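Local coordinates for protein methyl-coenzyme M reductase I beta subunit (PDB 1E6Y) that forms part of methyl-coenzyme M reductase I, the F430 nickel enzyme that releases methane from methyl-coenzyme M with coenzyme B as reductant, the last step of methanogenesis, at residues V89-G94 / Q111-R116; E83-L88 / T135-D140; R40-N45 / M124-V129. One frame throughout, in Å; residues are numbered along the deposited sequence.

Contact 1: V89-G94 / Q111-R116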
loop_
_atom_site.group_PDB
_atom_site.type_symbol
_atom_site.label_atom_id
_atom_site.label_comp_id
_atom_site.label_asym_id
_atom_site.label_seq_id
_atom_site.Cartn_x
_atom_site.Cartn_y
_atom_site.Cartn_z
ATOM N N VAL E 89 -32.141 -5.135 -8.052
ATOM C CA VAL E 89 -31.522 -5.309 -6.742
ATOM C C VAL E 89 -32.157 -6.452 -5.949
ATOM O O VAL E 89 -31.458 -7.184 -5.245
ATOM C CB VAL E 89 -31.601 -4.002 -5.908
ATOM C CG1 VAL E 89 -31.096 -4.242 -4.491
ATOM C CG2 VAL E 89 -30.778 -2.912 -6.570
ATOM N N GLN E 90 -33.472 -6.621 -6.084
ATOM C CA GLN E 90 -34.199 -7.638 -5.323
ATOM C C GLN E 90 -33.775 -9.052 -5.713
ATOM O O GLN E 90 -33.245 -9.273 -6.802
ATOM C CB GLN E 90 -35.715 -7.472 -5.512
ATOM C CG GLN E 90 -36.242 -7.930 -6.860
ATOM C CD GLN E 90 -37.756 -8.010 -6.897
ATOM O OE1 GLN E 90 -38.446 -7.411 -6.070
ATOM N NE2 GLN E 90 -38.282 -8.750 -7.865
ATOM N N VAL E 91 -33.930 -9.981 -4.774
ATOM C CA VAL E 91 -33.573 -11.379 -4.981
ATOM C C VAL E 91 -34.825 -12.247 -5.087
ATOM O O VAL E 91 -34.929 -13.082 -5.983
ATOM C CB VAL E 91 -32.665 -11.898 -3.830
ATOM C CG1 VAL E 91 -32.534 -13.410 -3.896
ATOM C CG2 VAL E 91 -31.285 -11.243 -3.894
ATOM N N ASP E 92 -35.750 -12.058 -4.158
ATOM C CA ASP E 92 -37.046 -12.735 -4.197
ATOM C C ASP E 92 -38.140 -11.683 -4.295
ATOM O O ASP E 92 -38.016 -10.599 -3.731
ATOM C CB ASP E 92 -37.267 -13.585 -2.930
ATOM C CG ASP E 92 -36.064 -14.442 -2.578
ATOM O OD1 ASP E 92 -35.618 -15.237 -3.430
ATOM O OD2 ASP E 92 -35.542 -14.288 -1.454
ATOM N N GLU E 93 -39.198 -12.006 -5.033
ATOM C CA GLU E 93 -40.372 -11.147 -5.104
ATOM C C GLU E 93 -40.980 -10.973 -3.717
ATOM O O GLU E 93 -41.128 -11.945 -2.969
ATOM C CB GLU E 93 -41.401 -11.748 -6.061
ATOM C CG GLU E 93 -41.261 -11.264 -7.507
ATOM C CD GLU E 93 -41.644 -9.797 -7.684
ATOM O OE1 GLU E 93 -41.164 -9.174 -8.654
ATOM O OE2 GLU E 93 -42.433 -9.272 -6.867
ATOM N N GLY E 94 -41.142 -9.717 -3.315
ATOM C CA GLY E 94 -41.717 -9.429 -2.014
ATOM C C GLY E 94 -40.735 -9.525 -0.862
ATOM O O GLY E 94 -41.148 -9.571 0.299
ATOM N N GLN E 111 -31.560 -0.088 -0.680
ATOM C CA GLN E 111 -31.325 -1.101 0.338
ATOM C C GLN E 111 -31.466 -2.482 -0.283
ATOM O O GLN E 111 -32.551 -2.862 -0.731
ATOM C CB GLN E 111 -32.319 -0.941 1.492
ATOM C CG GLN E 111 -32.419 0.480 2.014
ATOM C CD GLN E 111 -33.135 0.565 3.342
ATOM O OE1 GLN E 111 -34.364 0.564 3.397
ATOM N NE2 GLN E 111 -32.369 0.650 4.423
ATOM N N SER E 112 -30.338 -3.173 -0.418
ATOM C CA SER E 112 -30.332 -4.554 -0.885
ATOM C C SER E 112 -31.105 -5.421 0.100
ATOM O O SER E 112 -31.153 -5.122 1.295
ATOM C CB SER E 112 -28.893 -5.068 -0.998
ATOM O OG SER E 112 -28.267 -4.583 -2.171
ATOM N N PRO E 113 -31.704 -6.521 -0.383
ATOM C CA PRO E 113 -32.275 -7.515 0.531
ATOM C C PRO E 113 -31.203 -8.113 1.438
ATOM O O PRO E 113 -30.042 -8.221 1.041
ATOM C CB PRO E 113 -32.866 -8.563 -0.410
ATOM C CG PRO E 113 -32.038 -8.446 -1.654
ATOM C CD PRO E 113 -31.740 -6.980 -1.785
ATOM N N LYS E 114 -31.597 -8.496 2.648
ATOM C CA LYS E 114 -30.680 -9.108 3.609
ATOM C C LYS E 114 -29.949 -10.313 3.033
ATOM O O LYS E 114 -28.810 -10.587 3.403
ATOM C CB LYS E 114 -31.432 -9.524 4.878
ATOM C CG LYS E 114 -31.659 -8.381 5.842
ATOM C CD LYS E 114 -32.600 -8.754 6.974
ATOM C CE LYS E 114 -32.703 -7.602 7.969
ATOM N NZ LYS E 114 -33.849 -7.722 8.916
ATOM N N SER E 115 -30.584 -10.988 2.080
ATOM C CA SER E 115 -30.001 -12.162 1.444
ATOM C C SER E 115 -28.643 -11.892 0.788
ATOM O O SER E 115 -27.787 -12.778 0.763
ATOM C CB SER E 115 -30.971 -12.743 0.406
ATOM O OG SER E 115 -31.282 -11.794 -0.599
ATOM N N ARG E 116 -28.439 -10.683 0.265
ATOM C CA ARG E 116 -27.147 -10.355 -0.355
ATOM C C ARG E 116 -26.051 -10.218 0.699
ATOM O O ARG E 116 -24.911 -10.608 0.440
ATOM C CB ARG E 116 -27.240 -9.097 -1.211
ATOM C CG ARG E 116 -28.193 -9.233 -2.394
ATOM C CD ARG E 116 -28.064 -8.067 -3.356
ATOM N NE ARG E 116 -28.927 -8.181 -4.534
ATOM C CZ ARG E 116 -28.677 -8.966 -5.587
ATOM N NH1 ARG E 116 -29.567 -8.945 -6.586
ATOM N NH2 ARG E 116 -27.621 -9.744 -5.666
HETATM O O HOH W 1 -34.169 -11.866 -0.767
#
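The backbones of 89-94 and 111-116 come nearest at Val89 and Ser112, whose CA atoms are 6.0 Å apart, just where helix 78-89 gives way to a loop. There the carbonyl oxygen of Val89 is gripped side-on by Arg116: NE donates to Val89 O over 2.8 Å at 153°, lying in the carbonyl plane, and NH1 donates to the same Val89 O over 2.9 Å at 143°, rising 55° out of that plane. The oxygen stays close to the guanidinium plane in both bonds, so the pair fixes the rotation of the group. An arginine chain extended from CG to NE gives it the reach. A carbonyl at the C-terminal end of a helix is likely to suit this positive partner. Val91 CG2 sits over the centre of one guanidinium face, 3.8 Å above it. The same methyl meets Pro113 CG at 3.7 Å, the two side chains crossing at about a right angle, and touches Ser115 OG at 3.3 Å. Ser115 OG also donates to a water, 2.9 Å away, that in turn donates to Asp92 OD2. Arg27 of the second copy of this subunit bonds Val91 O. Val89 packs on Ala133, and Arg116 on Ser125 and Val129, of helix 125-141, so the end of helix 78-89 and the start of helix 114-118 both meet that helix.

Contact 2: E83-L88 / T135-D140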
loop_
_atom_site.group_PDB
_atom_site.type_symbol
_atom_site.label_atom_id
_atom_site.label_comp_id
_atom_site.label_asym_id
_atom_site.label_seq_id
_atom_site.Cartn_x
_atom_site.Cartn_y
_atom_site.Cartn_z
ATOM N N GLU E 83 -37.974 2.158 -9.747
ATOM C CA GLU E 83 -38.739 0.927 -9.960
ATOM C C GLU E 83 -37.858 -0.169 -10.538
ATOM O O GLU E 83 -37.874 -1.308 -10.067
ATOM C CB GLU E 83 -39.897 1.169 -10.931
ATOM C CG GLU E 83 -41.020 2.041 -10.412
ATOM C CD GLU E 83 -42.032 2.378 -11.499
ATOM O OE1 GLU E 83 -42.453 1.451 -12.233
ATOM O OE2 GLU E 83 -42.387 3.572 -11.636
ATOM N N ASN E 84 -37.142 0.173 -11.605
ATOM C CA ASN E 84 -36.336 -0.800 -12.328
ATOM C C ASN E 84 -35.114 -1.217 -11.521
ATOM O O ASN E 84 -34.713 -2.381 -11.551
ATOM C CB ASN E 84 -35.900 -0.231 -13.678
ATOM C CG ASN E 84 -35.433 -1.306 -14.632
ATOM O OD1 ASN E 84 -36.235 -2.095 -15.138
ATOM N ND2 ASN E 84 -34.123 -1.377 -14.849
ATOM N N VAL E 85 -34.550 -0.270 -10.775
ATOM C CA VAL E 85 -33.443 -0.562 -9.871
ATOM C C VAL E 85 -33.865 -1.572 -8.802
ATOM O O VAL E 85 -33.159 -2.546 -8.560
ATOM C CB VAL E 85 -32.904 0.740 -9.212
ATOM C CG1 VAL E 85 -32.012 0.419 -8.014
ATOM C CG2 VAL E 85 -32.117 1.543 -10.238
ATOM N N LYS E 86 -35.068 -1.409 -8.259
ATOM C CA LYS E 86 -35.590 -2.357 -7.278
ATOM C C LYS E 86 -35.733 -3.760 -7.866
ATOM O O LYS E 86 -35.427 -4.748 -7.197
ATOM C CB LYS E 86 -36.942 -1.889 -6.725
ATOM C CG LYS E 86 -37.563 -2.886 -5.754
ATOM C CD LYS E 86 -38.685 -2.294 -4.926
ATOM C CE LYS E 86 -39.147 -3.296 -3.873
ATOM N NZ LYS E 86 -40.208 -2.748 -2.983
ATOM N N LYS E 87 -36.171 -3.843 -9.120
ATOM C CA LYS E 87 -36.324 -5.129 -9.800
ATOM C C LYS E 87 -34.990 -5.856 -9.965
ATOM O O LYS E 87 -34.931 -7.084 -9.891
ATOM C CB LYS E 87 -36.971 -4.939 -11.175
ATOM C CG LYS E 87 -38.450 -4.579 -11.133
ATOM C CD LYS E 87 -39.007 -4.398 -12.537
ATOM C CE LYS E 87 -40.423 -3.845 -12.503
ATOM N NZ LYS E 87 -40.945 -3.571 -13.871
ATOM N N LEU E 88 -33.926 -5.090 -10.181
ATOM C CA LEU E 88 -32.592 -5.649 -10.386
ATOM C C LEU E 88 -31.872 -5.947 -9.073
ATOM O O LEU E 88 -31.070 -6.876 -8.996
ATOM C CB LEU E 88 -31.749 -4.692 -11.229
ATOM C CG LEU E 88 -32.204 -4.519 -12.678
ATOM C CD1 LEU E 88 -31.475 -3.354 -13.310
ATOM C CD2 LEU E 88 -31.948 -5.801 -13.453
ATOM N N THR E 135 -26.626 1.247 -13.344
ATOM C CA THR E 135 -25.937 1.211 -14.635
ATOM C C THR E 135 -26.777 0.502 -15.702
ATOM O O THR E 135 -26.976 1.037 -16.796
ATOM C CB THR E 135 -24.562 0.507 -14.519
ATOM O OG1 THR E 135 -23.745 1.209 -13.573
ATOM C CG2 THR E 135 -23.852 0.486 -15.865
ATOM N N GLN E 136 -27.298 -0.679 -15.365
ATOM C CA GLN E 136 -28.151 -1.440 -16.276
ATOM C C GLN E 136 -29.443 -0.691 -16.612
ATOM O O GLN E 136 -29.872 -0.676 -17.771
ATOM C CB GLN E 136 -28.493 -2.804 -15.669
ATOM C CG GLN E 136 -29.434 -3.652 -16.524
ATOM C CD GLN E 136 -28.769 -4.187 -17.782
ATOM O OE1 GLN E 136 -27.765 -4.897 -17.710
ATOM N NE2 GLN E 136 -29.353 -3.888 -18.938
ATOM N N THR E 137 -30.034 -0.049 -15.606
ATOM C CA THR E 137 -31.282 0.689 -15.784
ATOM C C THR E 137 -31.121 1.864 -16.747
ATOM O O THR E 137 -31.960 2.066 -17.628
ATOM C CB THR E 137 -31.822 1.203 -14.428
ATOM O OG1 THR E 137 -32.158 0.087 -13.594
ATOM C CG2 THR E 137 -33.069 2.070 -14.630
ATOM N N ILE E 138 -30.021 2.601 -16.611
ATOM C CA ILE E 138 -29.749 3.739 -17.486
ATOM C C ILE E 138 -29.436 3.278 -18.909
ATOM O O ILE E 138 -29.923 3.861 -19.881
ATOM C CB ILE E 138 -28.580 4.595 -16.944
ATOM C CG1 ILE E 138 -28.986 5.244 -15.617
ATOM C CG2 ILE E 138 -28.189 5.668 -17.957
ATOM C CD1 ILE E 138 -27.893 6.069 -14.975
ATOM N N MET E 139 -28.688 2.185 -19.022
ATOM C CA MET E 139 -28.340 1.616 -20.321
ATOM C C MET E 139 -29.602 1.278 -21.112
ATOM O O MET E 139 -29.727 1.636 -22.283
ATOM C CB MET E 139 -27.495 0.354 -20.133
ATOM C CG MET E 139 -26.508 0.084 -21.260
ATOM S SD MET E 139 -25.096 1.206 -21.238
ATOM C CE MET E 139 -24.285 0.699 -19.712
ATOM N N ASP E 140 -30.568 0.670 -20.432
ATOM C CA ASP E 140 -31.823 0.260 -21.058
ATOM C C ASP E 140 -32.759 1.431 -21.336
ATOM O O ASP E 140 -33.283 1.565 -22.440
ATOM C CB ASP E 140 -32.541 -0.760 -20.172
ATOM C CG ASP E 140 -31.885 -2.126 -20.201
ATOM O OD1 ASP E 140 -31.258 -2.479 -21.222
ATOM O OD2 ASP E 140 -32.006 -2.857 -19.198
HETATM O O HOH W 2 -33.394 -3.137 -16.903
#
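A chi1 of -163° swings the Asn84 amide away from its own N, and Thr137 turns OG1 anti to its carbonyl carbon, beside its N; together these rotations carry the amide of one helix to the hydroxyl of the other. The two helices, 78-89 and 125-141, are those of a ferredoxin-like fold: its beta-alpha-beta-beta-alpha-beta order and its antiparallel sheet, with strands running 98-102, 107-111, 41-45, 171-172, are both present. The short segments pack with axes 9.3 Å apart and N-to-C directions 130° apart, an obliquely crossed pair, 50° short of antiparallel. Asn84 ND2 donates to Thr137 OG1 over 2.8 Å at 165°, with the oxygen near the amide plane and the side chains sliding past each other in opposite directions. Thr137 OG1 is bonded a second time, to Ala133 O one turn back in its helix, so this buried hydroxyl is satisfied on both counts. Carbon closes round it: Leu88 CD1 lies 3.5 Å from Thr137 OG1, and Val85 CG2 lies 3.7 Å from Thr137 OG1. Leu88 CD1 also meets Gln136 CG at 3.8 Å, the chains crossing at about a right angle. Beyond this line, Gly227 and Phe229 of the second copy of the subunit pack on Leu88 and Gln136, and Gln136 OE1 bonds an aromatic side chain of another protein chain. Asn84 ND2 uses its other hydrogen on a water 2.8 Å away, which donates to Asp140 OD2 at 2.7 Å; Gln136 NE2 reaches the same Asp140 OD2 at 2.9 Å, from above the carboxylate plane.

Contact 3: R40-N45 / M124-V129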
loop_
_atom_site.group_PDB
_atom_site.type_symbol
_atom_site.label_atom_id
_atom_site.label_comp_id
_atom_site.label_asym_id
_atom_site.label_seq_id
_atom_site.Cartn_x
_atom_site.Cartn_y
_atom_site.Cartn_z
ATOM N N ARG E 40 -26.345 -3.126 4.162
ATOM C CA ARG E 40 -27.035 -3.445 2.906
ATOM C C ARG E 40 -27.492 -2.233 2.133
ATOM O O ARG E 40 -28.062 -2.365 1.037
ATOM C CB ARG E 40 -28.239 -4.352 3.229
ATOM C CG ARG E 40 -29.432 -3.593 3.798
ATOM C CD ARG E 40 -30.466 -4.568 4.354
ATOM N NE ARG E 40 -31.656 -3.943 4.896
ATOM C CZ ARG E 40 -32.849 -3.768 4.340
ATOM N NH1 ARG E 40 -33.119 -4.195 3.107
ATOM N NH2 ARG E 40 -33.830 -3.165 5.020
ATOM N N SER E 41 -27.216 -1.035 2.641
ATOM C CA SER E 41 -27.758 0.183 2.033
ATOM C C SER E 41 -26.706 1.125 1.455
ATOM O O SER E 41 -25.644 1.324 2.044
ATOM C CB SER E 41 -28.603 0.951 3.048
ATOM O OG SER E 41 -29.621 0.134 3.594
ATOM N N VAL E 42 -27.018 1.711 0.300
ATOM C CA VAL E 42 -26.206 2.780 -0.276
ATOM C C VAL E 42 -27.071 3.919 -0.807
ATOM O O VAL E 42 -28.272 3.758 -1.019
ATOM C CB VAL E 42 -25.300 2.275 -1.439
ATOM C CG1 VAL E 42 -24.317 1.237 -0.929
ATOM C CG2 VAL E 42 -26.152 1.714 -2.584
ATOM N N ALA E 43 -26.454 5.084 -0.968
ATOM C CA ALA E 43 -27.085 6.230 -1.608
ATOM C C ALA E 43 -26.514 6.387 -3.009
ATOM O O ALA E 43 -25.328 6.146 -3.238
ATOM C CB ALA E 43 -26.823 7.491 -0.795
ATOM N N VAL E 44 -27.372 6.759 -3.952
ATOM C CA VAL E 44 -26.933 7.050 -5.312
ATOM C C VAL E 44 -27.358 8.462 -5.686
ATOM O O VAL E 44 -28.505 8.850 -5.470
ATOM C CB VAL E 44 -27.532 6.047 -6.331
ATOM C CG1 VAL E 44 -27.134 6.434 -7.751
ATOM C CG2 VAL E 44 -27.050 4.644 -6.020
ATOM N N ASN E 45 -26.408 9.246 -6.180
ATOM C CA ASN E 45 -26.673 10.623 -6.565
ATOM C C ASN E 45 -27.077 10.685 -8.039
ATOM O O ASN E 45 -26.224 10.723 -8.928
ATOM C CB ASN E 45 -25.426 11.478 -6.310
ATOM C CG ASN E 45 -25.695 12.964 -6.450
ATOM O OD1 ASN E 45 -26.733 13.376 -6.966
ATOM N ND2 ASN E 45 -24.746 13.778 -6.003
ATOM N N MET E 124 -19.890 -5.035 0.645
ATOM C CA MET E 124 -19.732 -4.313 -0.614
ATOM C C MET E 124 -20.769 -4.665 -1.679
ATOM O O MET E 124 -20.921 -3.932 -2.656
ATOM C CB MET E 124 -18.319 -4.502 -1.177
ATOM C CG MET E 124 -17.231 -3.728 -0.429
ATOM S SD MET E 124 -17.687 -2.037 0.053
ATOM C CE MET E 124 -17.891 -1.264 -1.554
ATOM N N SER E 125 -21.521 -5.746 -1.474
ATOM C CA SER E 125 -22.592 -6.099 -2.407
ATOM C C SER E 125 -23.647 -4.998 -2.524
ATOM O O SER E 125 -24.209 -4.795 -3.596
ATOM C CB SER E 125 -23.257 -7.427 -2.016
ATOM O OG SER E 125 -23.954 -7.325 -0.788
ATOM N N ALA E 126 -23.860 -4.240 -1.448
ATOM C CA ALA E 126 -24.797 -3.113 -1.488
ATOM C C ALA E 126 -24.365 -2.067 -2.518
ATOM O O ALA E 126 -25.197 -1.511 -3.241
ATOM C CB ALA E 126 -24.912 -2.472 -0.112
ATOM N N THR E 127 -23.057 -1.822 -2.590
ATOM C CA THR E 127 -22.497 -0.849 -3.518
ATOM C C THR E 127 -22.450 -1.391 -4.943
ATOM O O THR E 127 -22.880 -0.723 -5.879
ATOM C CB THR E 127 -21.076 -0.430 -3.091
ATOM O OG1 THR E 127 -21.141 0.245 -1.829
ATOM C CG2 THR E 127 -20.453 0.505 -4.120
ATOM N N THR E 128 -21.923 -2.600 -5.104
ATOM C CA THR E 128 -21.721 -3.160 -6.434
ATOM C C THR E 128 -23.040 -3.507 -7.120
ATOM O O THR E 128 -23.225 -3.207 -8.297
ATOM C CB THR E 128 -20.823 -4.410 -6.390
ATOM O OG1 THR E 128 -21.407 -5.392 -5.527
ATOM C CG2 THR E 128 -19.437 -4.051 -5.879
ATOM N N VAL E 129 -23.968 -4.099 -6.371
ATOM C CA VAL E 129 -25.295 -4.411 -6.901
ATOM C C VAL E 129 -26.103 -3.134 -7.134
ATOM O O VAL E 129 -26.735 -2.978 -8.177
ATOM C CB VAL E 129 -26.081 -5.349 -5.950
ATOM C CG1 VAL E 129 -27.497 -5.561 -6.472
ATOM C CG2 VAL E 129 -25.367 -6.689 -5.828
#
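Ser112 N donates a backbone hydrogen bond to Arg40 O over 2.8 Å. The same oxygen is met by the methyl of Ala126, whose CB lies 3.4 Å from Arg40 O. That methyl points toward the strand, and its small size matches the close approach here, with Arg40 CA only 4.9 Å from Ala126 CA. The Arg40 side chain leaves in another direction: its NE makes a salt bridge with Asp37, and its NH1 bonds the backbone oxygens of Ser112 and Asp96, so it takes its charge away from helix 125-141.

Two residues on, Val42 supplies the branched side chain. With chi1 at -62°, CG1 lies beside the valine N and CG2 between that N and the carbonyl carbon, a setting that lays both branches on one face of the peptide that follows Ala126. CG1 of Val42 meets Ala126 CB at 3.8 Å and Thr127 OG1 at 3.4 Å, while Val42 CG2 rests 3.4 Å from Ala126 O. Val42 and Thr127 cross at about a right angle. Replacing Val42 with an alanine removes both branches and would probably open a gap over the Ala126-Thr127 peptide, taking away the methyl beside Thr127 OG1 and the one beside Ala126 O.

The evidence is of close van der Waals packing, a helix laid on a sheet: the axes of strand 41-45 and helix 125-129 approach to 7.4 Å and run 37° apart. Ala43, on the other face of the strand, packs on Leu411, Val415 and Phe416 of helix 405-416. Strand 41-45 thus lies inside the ferredoxin-like sheet, paired with strands 107-111 and 171-172, covered on one face by helix 125-141 and on the other by helix 405-416.

How the contacts relate
Helix 125-141 is the common member: contacts 2 and 3 both use it, and contact 1 leans on it through Arg116. The centres of contacts 1 and 3 are about 12 Å apart, and each of them is about 14 Å from that of contact 2. Contact 1 links the others: Arg116 NH1 lies 3.5 Å from Leu88 O of contact 2, and Arg116 NE lies 3.6 Å from Val129 CG1 of contact 3. Contacts 2 and 3 do not touch, their nearest atoms being about 5 Å apart. All three adjoin the second copy of the subunit and lie away from the F430, coenzyme M and coenzyme B sites.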